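Local coordinates for protein LBCATS-a (Synthetic construct, PDB 5EY5) that probably cleaves indole-3-glycerol phosphate to indole and glyceraldehyde 3-phosphate, as the alpha chain of tryptophan synthase does, at residues 20-25 against 47-52; 96-101 against 125-130. All coordinates share one frame; numbering follows the deposited sequence.

Contact 1. Residues 20-25 against 47-52; sequences IPFITA and IIELGI. With G3P (sn-glycerol-3-phosphate), chain E.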
loop_
_atom_site.group_PDB
_atom_site.type_symbol
_atom_site.label_atom_id
_atom_site.label_comp_id
_atom_site.label_asym_id
_atom_site.label_seq_id
_atom_site.Cartn_x
_atom_site.Cartn_y
_atom_site.Cartn_z
ATOM N N ILE A 20 54.899 6.579 7.909
ATOM C CA ILE A 20 54.231 5.281 7.883
ATOM C C ILE A 20 53.229 5.289 6.742
ATOM O O ILE A 20 52.092 5.727 6.940
ATOM C CB ILE A 20 53.537 4.988 9.221
ATOM C CG1 ILE A 20 54.530 5.116 10.391
ATOM C CG2 ILE A 20 52.834 3.636 9.177
ATOM C CD1 ILE A 20 53.873 5.394 11.736
ATOM N N PRO A 21 53.596 4.838 5.542
ATOM C CA PRO A 21 52.608 4.787 4.458
ATOM C C PRO A 21 51.640 3.626 4.639
ATOM O O PRO A 21 52.003 2.560 5.149
ATOM C CB PRO A 21 53.463 4.613 3.193
ATOM C CG PRO A 21 54.762 4.047 3.661
ATOM C CD PRO A 21 54.971 4.574 5.062
ATOM N N PHE A 22 50.392 3.846 4.218
ATOM C CA PHE A 22 49.400 2.778 4.100
ATOM C C PHE A 22 49.055 2.557 2.632
ATOM O O PHE A 22 48.700 3.513 1.935
ATOM C CB PHE A 22 48.121 3.131 4.870
ATOM C CG PHE A 22 46.941 2.270 4.498
ATOM C CD1 PHE A 22 46.603 1.173 5.267
ATOM C CD2 PHE A 22 46.175 2.553 3.371
ATOM C CE1 PHE A 22 45.521 0.375 4.925
ATOM C CE2 PHE A 22 45.121 1.763 3.020
ATOM C CZ PHE A 22 44.780 0.671 3.793
ATOM N N ILE A 23 49.124 1.302 2.164
ATOM C CA ILE A 23 48.491 0.923 0.906
ATOM C C ILE A 23 47.601 -0.291 1.131
ATOM O O ILE A 23 47.811 -1.085 2.048
ATOM C CB ILE A 23 49.501 0.608 -0.224
ATOM C CG1 ILE A 23 50.442 -0.523 0.214
ATOM C CG2 ILE A 23 50.233 1.873 -0.660
ATOM C CD1 ILE A 23 51.361 -0.984 -0.891
ATOM N N THR A 24 46.605 -0.436 0.261
ATOM C CA THR A 24 45.768 -1.632 0.264
ATOM C C THR A 24 46.491 -2.761 -0.459
ATOM O O THR A 24 46.914 -2.598 -1.602
ATOM C CB THR A 24 44.424 -1.349 -0.412
ATOM O OG1 THR A 24 43.681 -0.400 0.363
ATOM C CG2 THR A 24 43.598 -2.648 -0.568
ATOM N N ALA A 25 46.604 -3.917 0.188
ATOM C CA ALA A 25 47.254 -5.049 -0.462
ATOM C C ALA A 25 46.377 -5.606 -1.582
ATOM O O ALA A 25 45.175 -5.844 -1.386
ATOM C CB ALA A 25 47.567 -6.152 0.551
ATOM N N ILE A 47 57.813 2.300 8.560
ATOM C CA ILE A 47 56.888 1.217 8.830
ATOM C C ILE A 47 55.887 1.249 7.697
ATOM O O ILE A 47 55.531 2.327 7.212
ATOM C CB ILE A 47 56.164 1.381 10.180
ATOM C CG1 ILE A 47 57.175 1.443 11.336
ATOM C CG2 ILE A 47 55.110 0.268 10.353
ATOM C CD1 ILE A 47 56.588 1.964 12.659
ATOM N N ILE A 48 55.449 0.079 7.255
ATOM C CA ILE A 48 54.500 -0.016 6.159
ATOM C C ILE A 48 53.243 -0.674 6.685
ATOM O O ILE A 48 53.304 -1.773 7.260
ATOM C CB ILE A 48 55.071 -0.788 4.963
ATOM C CG1 ILE A 48 56.154 0.052 4.292
ATOM C CG2 ILE A 48 53.931 -1.155 4.004
ATOM C CD1 ILE A 48 57.011 -0.715 3.340
ATOM N N GLU A 49 52.112 0.016 6.517
ATOM C CA GLU A 49 50.799 -0.554 6.757
ATOM C C GLU A 49 50.265 -1.149 5.464
ATOM O O GLU A 49 50.236 -0.477 4.426
ATOM C CB GLU A 49 49.828 0.501 7.288
ATOM C CG GLU A 49 50.141 0.994 8.687
ATOM C CD GLU A 49 49.178 2.078 9.162
ATOM O OE1 GLU A 49 49.463 2.703 10.202
ATOM O OE2 GLU A 49 48.139 2.297 8.498
ATOM N N LEU A 50 49.846 -2.408 5.535
ATOM C CA LEU A 50 49.188 -3.095 4.428
ATOM C C LEU A 50 47.735 -3.329 4.812
ATOM O O LEU A 50 47.453 -4.003 5.809
ATOM C CB LEU A 50 49.881 -4.423 4.107
ATOM C CG LEU A 50 51.238 -4.283 3.407
ATOM C CD1 LEU A 50 51.921 -5.650 3.235
ATOM C CD2 LEU A 50 51.074 -3.596 2.073
ATOM N N GLY A 51 46.816 -2.767 4.028
ATOM C CA GLY A 51 45.402 -2.972 4.283
ATOM C C GLY A 51 44.945 -4.301 3.723
ATOM O O GLY A 51 45.144 -4.587 2.536
ATOM N N ILE A 52 44.359 -5.131 4.581
ATOM C CA ILE A 52 43.750 -6.388 4.155
ATOM C C ILE A 52 42.336 -6.061 3.702
ATOM O O ILE A 52 41.530 -5.566 4.518
ATOM C CB ILE A 52 43.748 -7.440 5.267
ATOM C CG1 ILE A 52 45.177 -7.690 5.779
ATOM C CG2 ILE A 52 43.099 -8.728 4.769
ATOM C CD1 ILE A 52 46.217 -7.766 4.701
HETATM O O1 G3P E . 46.269 4.020 8.425
HETATM C C1 G3P E . 45.020 4.210 7.830
HETATM C C2 G3P E . 45.117 5.204 6.677
HETATM O O2 G3P E . 43.961 5.046 5.904
HETATM C C3 G3P E . 45.275 6.655 7.179
HETATM O O1P G3P E . 44.133 7.439 6.928
HETATM O O4P G3P E . 43.686 7.364 4.409
HETATM O O2P G3P E . 43.017 9.444 5.647
HETATM O O3P G3P E . 45.386 8.981 5.288
HETATM P P G3P E . 44.048 8.326 5.535
#
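I23 O is held from strand 48-51 by two donors. G51 N makes a nearly straight hydrogen bond to it (2.8 Å, 171° at the hydrogen), and a weaker CA-H contact brings L50 CA to 3.4 Å from I23 O. E49 O works the same way in the other direction, accepting I23 N at 3.1 Å while the CA-H of F22 leans on it. E49 N to P21 O and A25 N to G51 O complete the parallel pairing of 20-24 with 48-51.

F22 and E49 share the barrel-interior face. The F22 ring swings forward along the strand because chi1 (165°) sets CG opposite the backbone N, and CE1 comes to lie 3.4 Å from G51 CA. E49 runs out extended beyond CG and crosses F22 at about a right angle, its carboxylate plane turned 78° from the ring. OE2 accepts a short hydrogen bond from O1 of the bound sn-glycerol-3-phosphate (2.5 Å), and O2 of the same ligand hovers over one face of the F22 ring, offset toward its rim. OE1 is buried with no polar partner in the model and rests on I20 CG2 at 3.6 Å.

On the outer face I23 and L50 lie side by side, CG1 of I23 meeting CD2 of L50 at 3.6 Å. Helix 30-42 links the two strands in a beta-alpha-beta unit of the TIM barrel and packs on its outside: I23 touches T33 and L36 of that helix, L50 M84 of helix 78-91, while strand 97-100 borders 48-51 and presents L100 to F22 and E49.

Contact 2. Residues 96-101 against 125-130; sequences PIVFLT and GLIVPD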
loop_
_atom_site.group_PDB
_atom_site.type_symbol
_atom_site.label_atom_id
_atom_site.label_comp_id
_atom_site.label_asym_id
_atom_site.label_seq_id
_atom_site.Cartn_x
_atom_site.Cartn_y
_atom_site.Cartn_z
ATOM N N PRO A 96 59.460 -2.979 9.169
ATOM C CA PRO A 96 58.284 -3.437 9.911
ATOM C C PRO A 96 57.051 -3.401 9.023
ATOM O O PRO A 96 56.816 -2.437 8.290
ATOM C CB PRO A 96 58.177 -2.442 11.078
ATOM C CG PRO A 96 59.557 -1.832 11.182
ATOM C CD PRO A 96 60.071 -1.785 9.779
ATOM N N ILE A 97 56.273 -4.473 9.088
ATOM C CA ILE A 97 55.039 -4.618 8.322
ATOM C C ILE A 97 53.894 -4.728 9.314
ATOM O O ILE A 97 53.971 -5.512 10.269
ATOM C CB ILE A 97 55.086 -5.853 7.399
ATOM C CG1 ILE A 97 56.162 -5.678 6.337
ATOM C CG2 ILE A 97 53.711 -6.108 6.736
ATOM C CD1 ILE A 97 55.811 -4.627 5.312
ATOM N N VAL A 98 52.855 -3.923 9.103
ATOM C CA VAL A 98 51.634 -3.947 9.902
ATOM C C VAL A 98 50.479 -4.299 8.978
ATOM O O VAL A 98 50.345 -3.704 7.900
ATOM C CB VAL A 98 51.380 -2.595 10.593
ATOM C CG1 VAL A 98 50.015 -2.595 11.309
ATOM C CG2 VAL A 98 52.504 -2.295 11.579
ATOM N N PHE A 99 49.667 -5.280 9.388
ATOM C CA PHE A 99 48.402 -5.593 8.727
ATOM C C PHE A 99 47.298 -4.754 9.349
ATOM O O PHE A 99 47.104 -4.786 10.570
ATOM C CB PHE A 99 48.029 -7.073 8.859
ATOM C CG PHE A 99 48.641 -7.955 7.822
ATOM C CD1 PHE A 99 49.580 -7.457 6.938
ATOM C CD2 PHE A 99 48.266 -9.292 7.724
ATOM C CE1 PHE A 99 50.153 -8.285 5.975
ATOM C CE2 PHE A 99 48.821 -10.121 6.773
ATOM C CZ PHE A 99 49.771 -9.613 5.889
ATOM N N LEU A 100 46.562 -4.019 8.511
ATOM C CA LEU A 100 45.369 -3.313 8.952
ATOM C C LEU A 100 44.202 -4.116 8.410
ATOM O O LEU A 100 44.041 -4.256 7.191
ATOM C CB LEU A 100 45.362 -1.859 8.465
ATOM C CG LEU A 100 44.251 -0.925 8.954
ATOM C CD1 LEU A 100 44.714 0.532 8.854
ATOM C CD2 LEU A 100 42.954 -1.150 8.166
ATOM N N THR A 101 43.442 -4.729 9.306
ATOM C CA THR A 101 42.402 -5.635 8.854
ATOM C C THR A 101 41.204 -5.476 9.765
ATOM O O THR A 101 41.367 -5.305 10.969
ATOM C CB THR A 101 42.876 -7.102 8.841
ATOM O OG1 THR A 101 41.783 -7.968 8.494
ATOM C CG2 THR A 101 43.439 -7.527 10.191
ATOM N N GLY A 125 52.853 -6.220 13.327
ATOM C CA GLY A 125 51.826 -5.550 14.092
ATOM C C GLY A 125 50.485 -5.608 13.398
ATOM O O GLY A 125 50.375 -5.936 12.211
ATOM N N LEU A 126 49.454 -5.298 14.176
ATOM C CA LEU A 126 48.071 -5.421 13.754
ATOM C C LEU A 126 47.330 -4.156 14.130
ATOM O O LEU A 126 47.460 -3.668 15.257
ATOM C CB LEU A 126 47.385 -6.620 14.408
ATOM C CG LEU A 126 47.998 -7.981 14.098
ATOM C CD1 LEU A 126 47.127 -9.091 14.670
ATOM C CD2 LEU A 126 48.179 -8.154 12.587
ATOM N N ILE A 127 46.578 -3.629 13.170
ATOM C CA ILE A 127 45.601 -2.569 13.377
ATOM C C ILE A 127 44.248 -3.155 13.007
ATOM O O ILE A 127 44.069 -3.622 11.880
ATOM C CB ILE A 127 45.919 -1.338 12.516
ATOM C CG1 ILE A 127 47.275 -0.757 12.913
ATOM C CG2 ILE A 127 44.794 -0.288 12.617
ATOM C CD1 ILE A 127 47.736 0.347 11.964
ATOM N N VAL A 128 43.324 -3.189 13.952
ATOM C CA VAL A 128 42.014 -3.791 13.736
ATOM C C VAL A 128 40.954 -2.724 13.978
ATOM O O VAL A 128 40.542 -2.489 15.112
ATOM C CB VAL A 128 41.795 -5.008 14.651
ATOM C CG1 VAL A 128 40.452 -5.658 14.331
ATOM C CG2 VAL A 128 42.937 -5.987 14.489
ATOM N N PRO A 129 40.478 -2.055 12.930
ATOM C CA PRO A 129 39.706 -0.826 13.165
ATOM C C PRO A 129 38.390 -1.039 13.910
ATOM O O PRO A 129 37.967 -0.130 14.621
ATOM C CB PRO A 129 39.495 -0.273 11.749
ATOM C CG PRO A 129 40.685 -0.807 10.960
ATOM C CD PRO A 129 40.893 -2.191 11.524
ATOM N N ASP A 130 37.717 -2.187 13.792
ATOM C CA ASP A 130 36.438 -2.355 14.483
ATOM C C ASP A 130 36.543 -3.188 15.760
ATOM O O ASP A 130 35.549 -3.798 16.178
ATOM C CB ASP A 130 35.391 -2.961 13.543
ATOM C CG ASP A 130 35.896 -4.210 12.820
ATOM O OD1 ASP A 130 37.092 -4.567 12.977
ATOM O OD2 ASP A 130 35.096 -4.812 12.073
#
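Backbone hydrogen bonds tie F99 to both G125 and I127: F99 N donates to G125 O at 3.0 Å, and F99 O takes I127 N in a nearly straight bond (2.9 Å, 172° at the hydrogen). One step on, T101 N donates to I127 O at 2.9 Å. At the start of the pairing the bond from G125 N to I97 O is weak, long and bent to 137°.

CA-H...O contacts fill in between these bonds. V98 CA shares G125 O with F99 N, and L100 CA shares I127 O with T101 N. Past the end of strand 125-127, T101 O receives the CA-H of V128, with V128 CA at 3.2 Å, while CG1 of V128 and CD of P129 also press on this oxygen.

The two strands are the third and fourth of the eight-stranded parallel TIM barrel, with helices 103-109 and 111-121 between them in sequence. V98, L100 and I127 face the barrel interior, where L100 lines the pocket for sn-glycerol-3-phosphate; F99 and L126 face the surrounding helices.

Among the apolar contacts, I127 wedges between the two inward residues of the neighbouring strand. Its two branches part company at CB: CG1, beside the backbone N (chi1 -62°), reaches back to V98 CG1 at 3.7 Å, whereas CG2 goes to CG of L100 at 3.8 Å. L100 also sends CD2 across P129, to CG at 3.6 Å. On the outer face F99 offers only CB to CD2 of L126, since its ring turns off to meet the ring of F82.

How the contacts relate
Contact 1 closes along the chain before contact 2 opens, and the two pair strands one with two and three with four of the same eight-stranded barrel. Their centres lie 8 Å apart because strands 48-51 and 97-100 are neighbours: L50 N probably bonds to V98 O at 2.7 Å and I52 N to L100 O at 2.8 Å, so the four segments form one continuous run of four strands, half of the barrel wall. Inside the barrel the contacts also meet through side chains, with I127 CD1 packed 3.4 Å from E49 OE1. E49 from contact 1 and L100 from contact 2 both belong to the pocket that holds sn-glycerol-3-phosphate.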